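Local coordinates for tail spike protein (Acinetobacter phage vB_AbaP_AS12, PDB 6EU4) that probably recognises and cleaves the surface polysaccharide of its Acinetobacter baumannii host, acting as the trimeric tailspike of the phage, at residues Y39-Y43 against Y55-G59; S90-A96 against P108-V112; C117-L121 against T138-T142; P130-N136 against I176-R182. All coordinates share one frame; numbering follows the deposited sequence.

Interaction 1: Y39-Y43 against Y55-G59; sequences YVKGY and YVGGG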
loop_
_atom_site.group_PDB
_atom_site.type_symbol
_atom_site.label_atom_id
_atom_site.label_comp_id
_atom_site.label_asym_id
_atom_site.label_seq_id
_atom_site.Cartn_x
_atom_site.Cartn_y
_atom_site.Cartn_z
ATOM N N TYR A 39 -8.171 -15.466 53.340
ATOM C CA TYR A 39 -8.705 -14.554 52.338
ATOM C C TYR A 39 -8.511 -13.131 52.841
ATOM O O TYR A 39 -9.063 -12.764 53.880
ATOM C CB TYR A 39 -10.183 -14.824 52.065
ATOM C CG TYR A 39 -10.758 -13.912 51.004
ATOM C CD1 TYR A 39 -10.560 -14.181 49.657
ATOM C CD2 TYR A 39 -11.480 -12.780 51.348
ATOM C CE1 TYR A 39 -11.072 -13.344 48.674
ATOM C CE2 TYR A 39 -12.001 -11.947 50.384
ATOM C CZ TYR A 39 -11.795 -12.230 49.049
ATOM O OH TYR A 39 -12.309 -11.393 48.092
ATOM N N VAL A 40 -7.731 -12.337 52.106
ATOM C CA VAL A 40 -7.481 -10.946 52.465
ATOM C C VAL A 40 -8.480 -10.064 51.725
ATOM O O VAL A 40 -8.572 -10.115 50.492
ATOM C CB VAL A 40 -6.033 -10.541 52.138
ATOM C CG1 VAL A 40 -5.788 -9.074 52.498
ATOM C CG2 VAL A 40 -5.037 -11.433 52.883
ATOM N N LYS A 41 -9.219 -9.243 52.478
ATOM C CA LYS A 41 -10.277 -8.429 51.884
ATOM C C LYS A 41 -9.701 -7.419 50.902
ATOM O O LYS A 41 -10.201 -7.260 49.783
ATOM C CB LYS A 41 -11.063 -7.706 52.975
ATOM C CG LYS A 41 -11.754 -8.599 53.967
ATOM C CD LYS A 41 -12.526 -7.746 54.965
ATOM C CE LYS A 41 -13.045 -8.537 56.123
ATOM N NZ LYS A 41 -13.702 -7.639 57.133
ATOM N N GLY A 42 -8.656 -6.712 51.316
ATOM C CA GLY A 42 -8.006 -5.741 50.458
ATOM C C GLY A 42 -6.611 -5.489 50.971
ATOM O O GLY A 42 -6.294 -5.800 52.121
ATOM N N TYR A 43 -5.758 -4.961 50.091
ATOM C CA TYR A 43 -4.382 -4.701 50.500
ATOM C C TYR A 43 -4.364 -3.714 51.657
ATOM O O TYR A 43 -3.703 -3.939 52.686
ATOM C CB TYR A 43 -3.558 -4.176 49.312
ATOM C CG TYR A 43 -2.058 -4.223 49.546
ATOM C CD1 TYR A 43 -1.430 -3.271 50.330
ATOM C CD2 TYR A 43 -1.277 -5.229 48.983
ATOM C CE1 TYR A 43 -0.066 -3.303 50.550
ATOM C CE2 TYR A 43 0.097 -5.276 49.194
ATOM C CZ TYR A 43 0.697 -4.303 49.987
ATOM O OH TYR A 43 2.051 -4.315 50.213
ATOM N N TYR A 55 -12.836 -2.501 48.100
ATOM C CA TYR A 55 -11.814 -3.459 48.512
ATOM C C TYR A 55 -11.037 -3.882 47.273
ATOM O O TYR A 55 -11.612 -4.455 46.346
ATOM C CB TYR A 55 -12.440 -4.672 49.202
ATOM C CG TYR A 55 -13.028 -4.403 50.571
ATOM C CD1 TYR A 55 -12.219 -4.357 51.694
ATOM C CD2 TYR A 55 -14.396 -4.226 50.749
ATOM C CE1 TYR A 55 -12.746 -4.136 52.941
ATOM C CE2 TYR A 55 -14.928 -3.999 52.003
ATOM C CZ TYR A 55 -14.100 -3.958 53.094
ATOM O OH TYR A 55 -14.616 -3.740 54.351
ATOM N N VAL A 56 -9.742 -3.572 47.238
ATOM C CA VAL A 56 -8.909 -3.916 46.086
ATOM C C VAL A 56 -7.571 -4.425 46.590
ATOM O O VAL A 56 -7.128 -4.088 47.691
ATOM C CB VAL A 56 -8.696 -2.734 45.107
ATOM C CG1 VAL A 56 -10.024 -2.240 44.548
ATOM C CG2 VAL A 56 -7.925 -1.584 45.776
ATOM N N GLY A 57 -6.940 -5.268 45.779
ATOM C CA GLY A 57 -5.601 -5.731 46.072
ATOM C C GLY A 57 -5.501 -6.852 47.079
ATOM O O GLY A 57 -4.391 -7.140 47.542
ATOM N N GLY A 58 -6.608 -7.492 47.439
ATOM C CA GLY A 58 -6.602 -8.626 48.346
ATOM C C GLY A 58 -6.426 -9.942 47.619
ATOM O O GLY A 58 -5.750 -10.028 46.594
ATOM N N GLY A 59 -7.055 -10.980 48.145
ATOM C CA GLY A 59 -7.039 -12.285 47.519
ATOM C C GLY A 59 -6.619 -13.352 48.500
ATOM O O GLY A 59 -6.264 -13.081 49.646
HETATM O O HOH W 1 -9.521 -7.141 46.912
#
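Lys-41 and Tyr-55 run side by side in the same direction, aliphatic chain along aromatic ring. Both carry CG anti to the carbonyl carbon; Lys-41 CB lies 3.8 Å from Tyr-55 CD1, and the extended chain beyond CG carries CD along the ring to within 4.1 Å of Tyr-55 CE1. The ammonium goes further, to Asn-22 and to the Gly-35 carbonyl of the second subunit. Tyr-43 does the reverse: with CG anti to its backbone N (chi1 -165°), its ring leads away from the loop, and its OH bonds to Gly-73 O. Near the loop remain CB, 3.6 Å from Gly-57 O, and the adjoining ring edge, in whose plane that oxygen lies.

The backbones close the loop. Val-40 and Gly-59 form a hydrogen-bonded antiparallel pair, with Gly-59 N on an in-plane lone pair of Val-40 O at 2.9 Å. That oxygen also receives Gly-58 CA at 3.3 Å, an approach eased by the bare glycine backbone. Tyr-43 N binds Val-56 O at 2.9 Å, and one water joins Lys-41 O to Gly-58 N. Tyr-39, beside a bound zinc ion, stacks on His-60 of the second subunit.

Backbone polarity thus seals this hairpin-like loop, leaving its side-chain ends to serve neighbouring loops and the trimer interface.

Interaction 2: S90-A96 against P108-V112; sequences SPEHAGA and PIQKV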
loop_
_atom_site.group_PDB
_atom_site.type_symbol
_atom_site.label_atom_id
_atom_site.label_comp_id
_atom_site.label_asym_id
_atom_site.label_seq_id
_atom_site.Cartn_x
_atom_site.Cartn_y
_atom_site.Cartn_z
ATOM N N SER A 90 -2.741 -7.088 39.448
ATOM C CA SER A 90 -2.850 -5.647 39.308
ATOM C C SER A 90 -1.863 -4.966 40.257
ATOM O O SER A 90 -1.487 -5.547 41.273
ATOM C CB SER A 90 -4.273 -5.183 39.627
ATOM O OG SER A 90 -5.215 -5.795 38.752
ATOM N N PRO A 91 -1.426 -3.743 39.957
ATOM C CA PRO A 91 -0.530 -3.045 40.895
ATOM C C PRO A 91 -1.076 -2.971 42.319
ATOM O O PRO A 91 -0.292 -2.951 43.277
ATOM C CB PRO A 91 -0.386 -1.656 40.258
ATOM C CG PRO A 91 -0.589 -1.906 38.804
ATOM C CD PRO A 91 -1.638 -2.970 38.723
ATOM N N GLU A 92 -2.402 -2.939 42.471
ATOM C CA GLU A 92 -3.041 -2.970 43.786
ATOM C C GLU A 92 -2.577 -4.152 44.628
ATOM O O GLU A 92 -2.488 -4.039 45.855
ATOM C CB GLU A 92 -4.577 -3.042 43.644
ATOM C CG GLU A 92 -5.249 -1.885 42.961
ATOM C CD GLU A 92 -5.324 -2.066 41.438
ATOM O OE1 GLU A 92 -4.282 -1.933 40.776
ATOM O OE2 GLU A 92 -6.423 -2.341 40.917
ATOM N N HIS A 93 -2.300 -5.301 43.997
ATOM C CA HIS A 93 -1.900 -6.490 44.745
ATOM C C HIS A 93 -0.542 -6.322 45.411
ATOM O O HIS A 93 -0.225 -7.069 46.344
ATOM C CB HIS A 93 -1.882 -7.712 43.825
ATOM C CG HIS A 93 -3.248 -8.154 43.398
ATOM N ND1 HIS A 93 -3.732 -7.962 42.122
ATOM C CD2 HIS A 93 -4.242 -8.754 44.093
ATOM C CE1 HIS A 93 -4.962 -8.441 42.046
ATOM N NE2 HIS A 93 -5.297 -8.923 43.231
ATOM N N ALA A 94 0.252 -5.362 44.956
ATOM C CA ALA A 94 1.553 -5.071 45.536
ATOM C C ALA A 94 1.531 -3.796 46.369
ATOM O O ALA A 94 2.584 -3.366 46.854
ATOM C CB ALA A 94 2.602 -4.960 44.428
ATOM N N GLY A 95 0.363 -3.183 46.553
ATOM C CA GLY A 95 0.238 -2.003 47.392
ATOM C C GLY A 95 0.039 -0.687 46.669
ATOM O O GLY A 95 0.141 0.374 47.311
ATOM N N ALA A 96 -0.226 -0.707 45.365
ATOM C CA ALA A 96 -0.571 0.518 44.662
ATOM C C ALA A 96 -1.930 1.008 45.136
ATOM O O ALA A 96 -2.725 0.253 45.693
ATOM C CB ALA A 96 -0.615 0.299 43.150
ATOM N N PRO A 108 5.099 -0.420 44.128
ATOM C CA PRO A 108 4.180 -1.513 43.757
ATOM C C PRO A 108 4.101 -1.755 42.264
ATOM O O PRO A 108 4.053 -2.921 41.839
ATOM C CB PRO A 108 2.825 -1.044 44.307
ATOM C CG PRO A 108 3.125 -0.061 45.319
ATOM C CD PRO A 108 4.456 0.551 45.029
ATOM N N ILE A 109 4.030 -0.693 41.452
ATOM C CA ILE A 109 3.976 -0.881 40.000
ATOM C C ILE A 109 5.202 -1.647 39.547
ATOM O O ILE A 109 5.117 -2.602 38.766
ATOM C CB ILE A 109 3.885 0.470 39.270
ATOM C CG1 ILE A 109 2.517 1.136 39.466
ATOM C CG2 ILE A 109 4.162 0.307 37.748
ATOM C CD1 ILE A 109 2.564 2.612 39.199
ATOM N N GLN A 110 6.368 -1.220 40.021
ATOM C CA GLN A 110 7.597 -1.845 39.564
ATOM C C GLN A 110 7.617 -3.327 39.908
ATOM O O GLN A 110 8.029 -4.157 39.086
ATOM C CB GLN A 110 8.804 -1.124 40.170
ATOM C CG GLN A 110 10.114 -1.528 39.533
ATOM C CD GLN A 110 10.114 -1.260 38.042
ATOM O OE1 GLN A 110 10.176 -0.105 37.605
ATOM N NE2 GLN A 110 9.974 -2.321 37.253
ATOM N N LYS A 111 7.155 -3.680 41.114
ATOM C CA LYS A 111 7.122 -5.086 41.512
ATOM C C LYS A 111 6.271 -5.924 40.564
ATOM O O LYS A 111 6.665 -7.041 40.204
ATOM C CB LYS A 111 6.601 -5.214 42.941
ATOM C CG LYS A 111 7.613 -4.783 43.995
ATOM C CD LYS A 111 7.014 -4.794 45.365
ATOM C CE LYS A 111 8.043 -4.352 46.392
ATOM N NZ LYS A 111 7.468 -4.272 47.751
ATOM N N VAL A 112 5.102 -5.423 40.155
ATOM C CA VAL A 112 4.266 -6.284 39.318
ATOM C C VAL A 112 4.807 -6.327 37.891
ATOM O O VAL A 112 4.672 -7.350 37.214
ATOM C CB VAL A 112 2.775 -5.882 39.336
ATOM C CG1 VAL A 112 2.210 -5.956 40.758
ATOM C CG2 VAL A 112 2.538 -4.528 38.723
HETATM O O HOH W 2 5.095 -2.650 47.472
#
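Pro-108 lays its ring against the turn formed by Ala-94, Gly-95 and Ala-96, and the ring can be followed from CB to CG. CB sits closest to the backbone, 3.2 Å from Ala-96 N, and also touches Ala-94 O and the Ala-96 methyl. CG, the tip, lies against the same Gly-95 to Ala-96 peptide, 3.4 Å from Gly-95 C. One turn further along helix 106-113, Val-112 forks towards the same segment. Its CG1, anti to the carbonyl carbon (chi1 -60°), meets Ala-94 CB at 3.8 Å and Ser-90 O at the same range, while CG2 comes 4.1 Å from Pro-91 CG, the two side chains crossing at about a right angle. The Ala-94 methyl thus touches both Pro-108 and Val-112, and Ile-109 CG1 adds a touch on Pro-91 CB.

Several polar groups of 90-96 are satisfied within the turn. Pro-91 O accepts from Ala-94 N and Ala-96 N on opposite faces of its plane, and the Ser-90 N-H enters the ring plane of His-93 to meet ND1 at 3.0 Å. At the margin, a water bridges Ala-94 O (2.7 Å) and Lys-111 NZ, whose other partner is the Asp-72 carbonyl. Tyr-125, Leu-121 and Val-119 of the following strands extend the apolar packing around Pro-91, Ile-109 and Val-112.

With no direct hydrogen bond between the two segments, helix and turn are joined by apolar contact and shape, and polar linkage is left to one water at the edge.

Interaction 3: C117-L121 against T138-T142; sequences CKVRL and TIEGT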
loop_
_atom_site.group_PDB
_atom_site.type_symbol
_atom_site.label_atom_id
_atom_site.label_comp_id
_atom_site.label_asym_id
_atom_site.label_seq_id
_atom_site.Cartn_x
_atom_site.Cartn_y
_atom_site.Cartn_z
ATOM N N CYS A 117 3.864 -11.976 35.843
ATOM C CA CYS A 117 2.424 -12.039 35.634
ATOM C C CYS A 117 2.008 -11.111 34.499
ATOM O O CYS A 117 2.677 -10.122 34.194
ATOM C CB CYS A 117 1.668 -11.634 36.901
ATOM S SG CYS A 117 2.181 -12.521 38.391
ATOM N N LYS A 118 0.870 -11.435 33.883
ATOM C CA LYS A 118 0.127 -10.428 33.141
ATOM C C LYS A 118 -0.302 -9.342 34.117
ATOM O O LYS A 118 -0.749 -9.633 35.228
ATOM C CB LYS A 118 -1.098 -11.057 32.466
ATOM C CG LYS A 118 -1.955 -10.055 31.706
ATOM C CD LYS A 118 -3.129 -10.717 30.980
ATOM C CE LYS A 118 -3.928 -9.677 30.213
ATOM N NZ LYS A 118 -5.054 -10.313 29.470
ATOM N N VAL A 119 -0.143 -8.089 33.716
ATOM C CA VAL A 119 -0.433 -6.940 34.572
ATOM C C VAL A 119 -1.661 -6.235 34.026
ATOM O O VAL A 119 -1.654 -5.776 32.878
ATOM C CB VAL A 119 0.746 -5.966 34.636
ATOM C CG1 VAL A 119 0.364 -4.742 35.455
ATOM C CG2 VAL A 119 1.945 -6.638 35.258
ATOM N N ARG A 120 -2.689 -6.112 34.864
ATOM C CA ARG A 120 -3.885 -5.352 34.541
ATOM C C ARG A 120 -3.844 -3.986 35.218
ATOM O O ARG A 120 -3.586 -3.884 36.425
ATOM C CB ARG A 120 -5.135 -6.115 34.972
ATOM C CG ARG A 120 -5.443 -7.312 34.067
ATOM C CD ARG A 120 -6.154 -6.893 32.764
ATOM N NE ARG A 120 -7.556 -6.598 33.061
ATOM C CZ ARG A 120 -8.086 -5.382 33.126
ATOM N NH1 ARG A 120 -7.356 -4.291 32.861
ATOM N NH2 ARG A 120 -9.370 -5.253 33.459
ATOM N N LEU A 121 -4.107 -2.943 34.444
ATOM C CA LEU A 121 -4.195 -1.581 34.957
ATOM C C LEU A 121 -5.662 -1.182 35.062
ATOM O O LEU A 121 -6.403 -1.255 34.078
ATOM C CB LEU A 121 -3.436 -0.617 34.045
ATOM C CG LEU A 121 -1.955 -0.966 33.831
ATOM C CD1 LEU A 121 -1.267 0.068 32.928
ATOM C CD2 LEU A 121 -1.188 -1.125 35.148
ATOM N N THR A 138 3.246 -8.555 29.384
ATOM C CA THR A 138 1.941 -8.140 28.880
ATOM C C THR A 138 1.313 -7.235 29.931
ATOM O O THR A 138 1.197 -7.624 31.102
ATOM C CB THR A 138 1.053 -9.348 28.560
ATOM O OG1 THR A 138 1.618 -10.065 27.451
ATOM C CG2 THR A 138 -0.362 -8.909 28.175
ATOM N N ILE A 139 0.931 -6.025 29.505
ATOM C CA ILE A 139 0.303 -5.014 30.351
ATOM C C ILE A 139 -0.960 -4.568 29.630
ATOM O O ILE A 139 -0.891 -4.159 28.466
ATOM C CB ILE A 139 1.224 -3.805 30.593
ATOM C CG1 ILE A 139 2.596 -4.239 31.105
ATOM C CG2 ILE A 139 0.553 -2.823 31.547
ATOM C CD1 ILE A 139 3.618 -3.116 31.130
ATOM N N GLU A 140 -2.110 -4.664 30.299
ATOM C CA GLU A 140 -3.402 -4.404 29.671
ATOM C C GLU A 140 -4.245 -3.508 30.574
ATOM O O GLU A 140 -4.583 -3.898 31.697
ATOM C CB GLU A 140 -4.148 -5.718 29.388
ATOM C CG GLU A 140 -5.547 -5.535 28.763
ATOM C CD GLU A 140 -6.334 -6.841 28.661
ATOM O OE1 GLU A 140 -5.717 -7.921 28.723
ATOM O OE2 GLU A 140 -7.573 -6.782 28.501
ATOM N N GLY A 141 -4.589 -2.314 30.082
ATOM C CA GLY A 141 -5.643 -1.516 30.662
ATOM C C GLY A 141 -6.915 -1.648 29.831
ATOM O O GLY A 141 -6.951 -2.336 28.814
ATOM N N THR A 142 -7.982 -0.969 30.277
ATOM C CA THR A 142 -9.232 -0.992 29.513
ATOM C C THR A 142 -9.416 0.223 28.618
ATOM O O THR A 142 -10.418 0.298 27.890
ATOM C CB THR A 142 -10.447 -1.112 30.439
ATOM O OG1 THR A 142 -10.476 -0.010 31.355
ATOM C CG2 THR A 142 -10.447 -2.436 31.186
HETATM O O HOH W 3 3.530 -10.361 31.617
#
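Glu-140 joins Lys-118 through its carboxylate and Arg-120 through its main-chain oxygen, which makes it the polar hub of two parallel strands. Lys-118 NZ meets OE1 at 2.6 Å in a salt bridge, nearly along the C-O axis; both chains are fully extended, with CG anti to the backbone N in each. The bridge continues round the trimer: Lys-118 also pairs with Glu-140 of the third subunit, and OE2 with Lys-118 of the second.

Glu-140 O takes two N-H groups from opposite faces of its plane, Leu-121 N at 2.9 Å and Arg-120 NH1 at 3.0 Å. The second is possible because the arginine folds back at chi2 and chi3, bringing the edge of its guanidinium to the carbonyl oxygen. Val-119 supplies the other backbone bonds: its N binds Thr-138 O at 3.0 Å, and its O accepts Glu-140 N at 2.8 Å. Thr-138 N donates to a water 2.9 Å away, and Thr-138 OG1 bonds to Thr-142 O of the third subunit.

Val-119, Leu-121 and Ile-139 share the other face, where Leu-121 CD1 touches Ile-139 CG2 at 3.7 Å and helix 106-113 packs against Val-119 and Ile-139.

One face of this strand pair of the beta-helix is thus apolar and turned to the helix, while the other carries charges that alternate between subunits, consistent with a closed electrostatic ring that would stabilise the trimer.

Interaction 4: P130-N136 against I176-R182; sequences PVYYNSN and IMVAIPR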
loop_
_atom_site.group_PDB
_atom_site.type_symbol
_atom_site.label_atom_id
_atom_site.label_comp_id
_atom_site.label_asym_id
_atom_site.label_seq_id
_atom_site.Cartn_x
_atom_site.Cartn_y
_atom_site.Cartn_z
ATOM N N PRO A 130 10.456 6.851 37.144
ATOM C CA PRO A 130 10.050 6.001 36.021
ATOM C C PRO A 130 9.846 4.572 36.501
ATOM O O PRO A 130 10.426 4.139 37.503
ATOM C CB PRO A 130 11.236 6.097 35.045
ATOM C CG PRO A 130 12.070 7.262 35.547
ATOM C CD PRO A 130 11.860 7.277 37.015
ATOM N N VAL A 131 9.042 3.820 35.747
ATOM C CA VAL A 131 8.899 2.383 35.948
ATOM C C VAL A 131 9.367 1.700 34.678
ATOM O O VAL A 131 9.178 2.232 33.578
ATOM C CB VAL A 131 7.459 1.975 36.313
ATOM C CG1 VAL A 131 7.077 2.615 37.667
ATOM C CG2 VAL A 131 6.447 2.378 35.229
ATOM N N TYR A 132 10.026 0.561 34.834
ATOM C CA TYR A 132 10.609 -0.124 33.697
ATOM C C TYR A 132 9.998 -1.507 33.518
ATOM O O TYR A 132 9.440 -2.106 34.442
ATOM C CB TYR A 132 12.139 -0.220 33.845
ATOM C CG TYR A 132 12.615 -1.141 34.948
ATOM C CD1 TYR A 132 12.748 -2.511 34.735
ATOM C CD2 TYR A 132 12.924 -0.640 36.205
ATOM C CE1 TYR A 132 13.179 -3.353 35.757
ATOM C CE2 TYR A 132 13.355 -1.476 37.221
ATOM C CZ TYR A 132 13.483 -2.823 36.980
ATOM O OH TYR A 132 13.896 -3.658 37.981
ATOM N N TYR A 133 10.097 -1.996 32.290
ATOM C CA TYR A 133 9.747 -3.363 31.977
ATOM C C TYR A 133 10.881 -3.966 31.164
ATOM O O TYR A 133 11.658 -3.244 30.535
ATOM C CB TYR A 133 8.413 -3.428 31.220
ATOM C CG TYR A 133 8.384 -2.684 29.887
ATOM C CD1 TYR A 133 8.202 -1.307 29.829
ATOM C CD2 TYR A 133 8.502 -3.373 28.678
ATOM C CE1 TYR A 133 8.168 -0.639 28.615
ATOM C CE2 TYR A 133 8.467 -2.697 27.456
ATOM C CZ TYR A 133 8.305 -1.336 27.432
ATOM O OH TYR A 133 8.263 -0.664 26.225
ATOM N N ASN A 134 10.969 -5.305 31.182
ATOM C CA ASN A 134 12.041 -6.007 30.496
ATOM C C ASN A 134 11.469 -6.719 29.295
ATOM O O ASN A 134 11.259 -6.087 28.241
ATOM C CB ASN A 134 12.767 -6.965 31.457
ATOM C CG ASN A 134 13.340 -6.268 32.681
ATOM O OD1 ASN A 134 13.104 -6.701 33.812
ATOM N ND2 ASN A 134 14.116 -5.206 32.466
ATOM N N SER A 135 11.228 -8.026 29.356
ATOM C CA SER A 135 10.795 -8.802 28.205
ATOM C C SER A 135 9.657 -9.724 28.613
ATOM O O SER A 135 9.440 -9.996 29.796
ATOM C CB SER A 135 11.974 -9.599 27.629
ATOM O OG SER A 135 12.895 -8.692 27.043
ATOM N N ASN A 136 8.933 -10.220 27.609
ATOM C CA ASN A 136 7.817 -11.135 27.842
ATOM C C ASN A 136 6.817 -10.545 28.826
ATOM O O ASN A 136 6.308 -11.230 29.713
ATOM C CB ASN A 136 8.319 -12.490 28.331
ATOM C CG ASN A 136 7.487 -13.647 27.808
ATOM O OD1 ASN A 136 7.871 -14.334 26.857
ATOM N ND2 ASN A 136 6.345 -13.873 28.438
ATOM N N ILE A 176 8.589 8.396 31.790
ATOM C CA ILE A 176 7.511 7.791 32.572
ATOM C C ILE A 176 7.676 6.288 32.641
ATOM O O ILE A 176 7.597 5.687 33.720
ATOM C CB ILE A 176 6.128 8.169 31.995
ATOM C CG1 ILE A 176 6.009 9.688 31.881
ATOM C CG2 ILE A 176 5.026 7.608 32.877
ATOM C CD1 ILE A 176 4.757 10.140 31.156
HETATM N N MSE A 177 7.916 5.682 31.488
HETATM C CA MSE A 177 8.141 4.249 31.374
HETATM C C MSE A 177 9.401 4.004 30.531
HETATM O O MSE A 177 9.676 4.744 29.581
HETATM C CB MSE A 177 6.899 3.568 30.754
HETATM C CG MSE A 177 6.819 2.110 30.944
HETATM SE SE MSE A 177 5.029 1.512 30.333
HETATM C CE MSE A 177 4.986 -0.048 31.412
ATOM N N VAL A 178 10.178 2.986 30.904
ATOM C CA VAL A 178 11.458 2.683 30.273
ATOM C C VAL A 178 11.505 1.197 29.948
ATOM O O VAL A 178 11.222 0.364 30.816
ATOM C CB VAL A 178 12.643 3.048 31.191
ATOM C CG1 VAL A 178 13.990 2.767 30.506
ATOM C CG2 VAL A 178 12.542 4.508 31.633
ATOM N N ALA A 179 11.878 0.866 28.713
ATOM C CA ALA A 179 12.118 -0.515 28.306
ATOM C C ALA A 179 13.602 -0.821 28.480
ATOM O O ALA A 179 14.447 -0.097 27.948
ATOM C CB ALA A 179 11.715 -0.733 26.845
ATOM N N ILE A 180 13.911 -1.882 29.219
ATOM C CA ILE A 180 15.291 -2.267 29.524
ATOM C C ILE A 180 15.495 -3.751 29.210
ATOM O O ILE A 180 14.736 -4.592 29.715
ATOM C CB ILE A 180 15.632 -1.985 31.002
ATOM C CG1 ILE A 180 15.352 -0.528 31.355
ATOM C CG2 ILE A 180 17.078 -2.395 31.310
ATOM C CD1 ILE A 180 15.707 -0.114 32.821
ATOM N N PRO A 181 16.525 -4.145 28.456
ATOM C CA PRO A 181 16.725 -5.581 28.210
ATOM C C PRO A 181 17.044 -6.330 29.496
ATOM O O PRO A 181 17.686 -5.809 30.415
ATOM C CB PRO A 181 17.919 -5.627 27.239
ATOM C CG PRO A 181 17.975 -4.243 26.651
ATOM C CD PRO A 181 17.522 -3.331 27.750
ATOM N N ARG A 182 16.604 -7.585 29.541
ATOM C CA ARG A 182 17.097 -8.496 30.569
ATOM C C ARG A 182 18.618 -8.564 30.526
ATOM O O ARG A 182 19.242 -8.360 29.484
ATOM C CB ARG A 182 16.524 -9.894 30.364
ATOM C CG ARG A 182 15.024 -10.033 30.519
ATOM C CD ARG A 182 14.613 -11.470 30.085
ATOM N NE ARG A 182 13.237 -11.789 30.431
ATOM C CZ ARG A 182 12.628 -12.927 30.103
ATOM N NH1 ARG A 182 13.260 -13.851 29.390
ATOM N NH2 ARG A 182 11.376 -13.132 30.483
HETATM O O HOH W 4 15.551 -9.071 27.193
HETATM O O HOH W 5 11.427 -9.988 31.773
HETATM O O HOH W 6 9.349 -11.898 32.667
#
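Tyr-133 turns CG between its own backbone N and carbonyl carbon (chi1 60°), and this lays the ring back across Ala-179, whose CA stands 3.9 Å above one face, offset toward the rim, in a CH-pi contact. Met-177, a selenomethionine, swings CG anti to its backbone N (chi1 -163°) and continues extended, crossing the tyrosine at about a right angle. SE lies 5.1 Å from the ring centroid, well off the normal, and CE is 3.8 Å from Tyr-133 CD1: an oblique Met-aromatic contact. The phenol ends on Tyr-221 OH. On the other face of the strands, Tyr-132 CB meets Ile-180 CD1 at 3.7 Å.

Between the two faces runs a parallel ladder from Val-131 N to Ile-180 N. Asn-134 extends it with its amide, ND2 binding Ile-180 O at 2.9 Å from above the carbonyl plane. Beyond that, water takes over. One molecule accepts from Ser-135 OG (2.7 Å) and Arg-182 N; a second accepts from Ser-135 N and Arg-182 NE (2.9 Å). Ser-135 OG also accepts from Gln-189 N. The extended arginine places a guanidinium face over Ser-135 CB and sends NH2 to Asp-146 of the third subunit.

Within the beta-helix, strand 131-133 lies beside 175-179, which is followed on its far side by strand 211-212. Val-131 and Met-177 turn inward to Leu-113 of helix 106-113 and to Phe-149 of strand 148-151, and Met-177 also packs on Phe-196 and Leu-198 of strand 196-200.

The four contacts pass from a partly buried loop to the buried start of the beta-helix. Interaction 1 is mostly backbone pairing near the zinc ion, and its Tyr-43 ring rests on the turn of interaction 2. There helix 106-113 is the shared element: Val-112 packs on Val-119 of interaction 3, while Ile-109 touches Val-131 of interaction 4 and Gln-110 probably bonds to Tyr-132 N. Interactions 3 and 4 are both parallel strand pairs, and Ile-139 meets Met-177 between them. Their polar margins differ: 117-121/138-142 carries lysine-glutamate salt bridges within and between subunits, whereas 130-136/176-182 combines waters with arginine and asparagine bonds to Asp-146 of the third subunit.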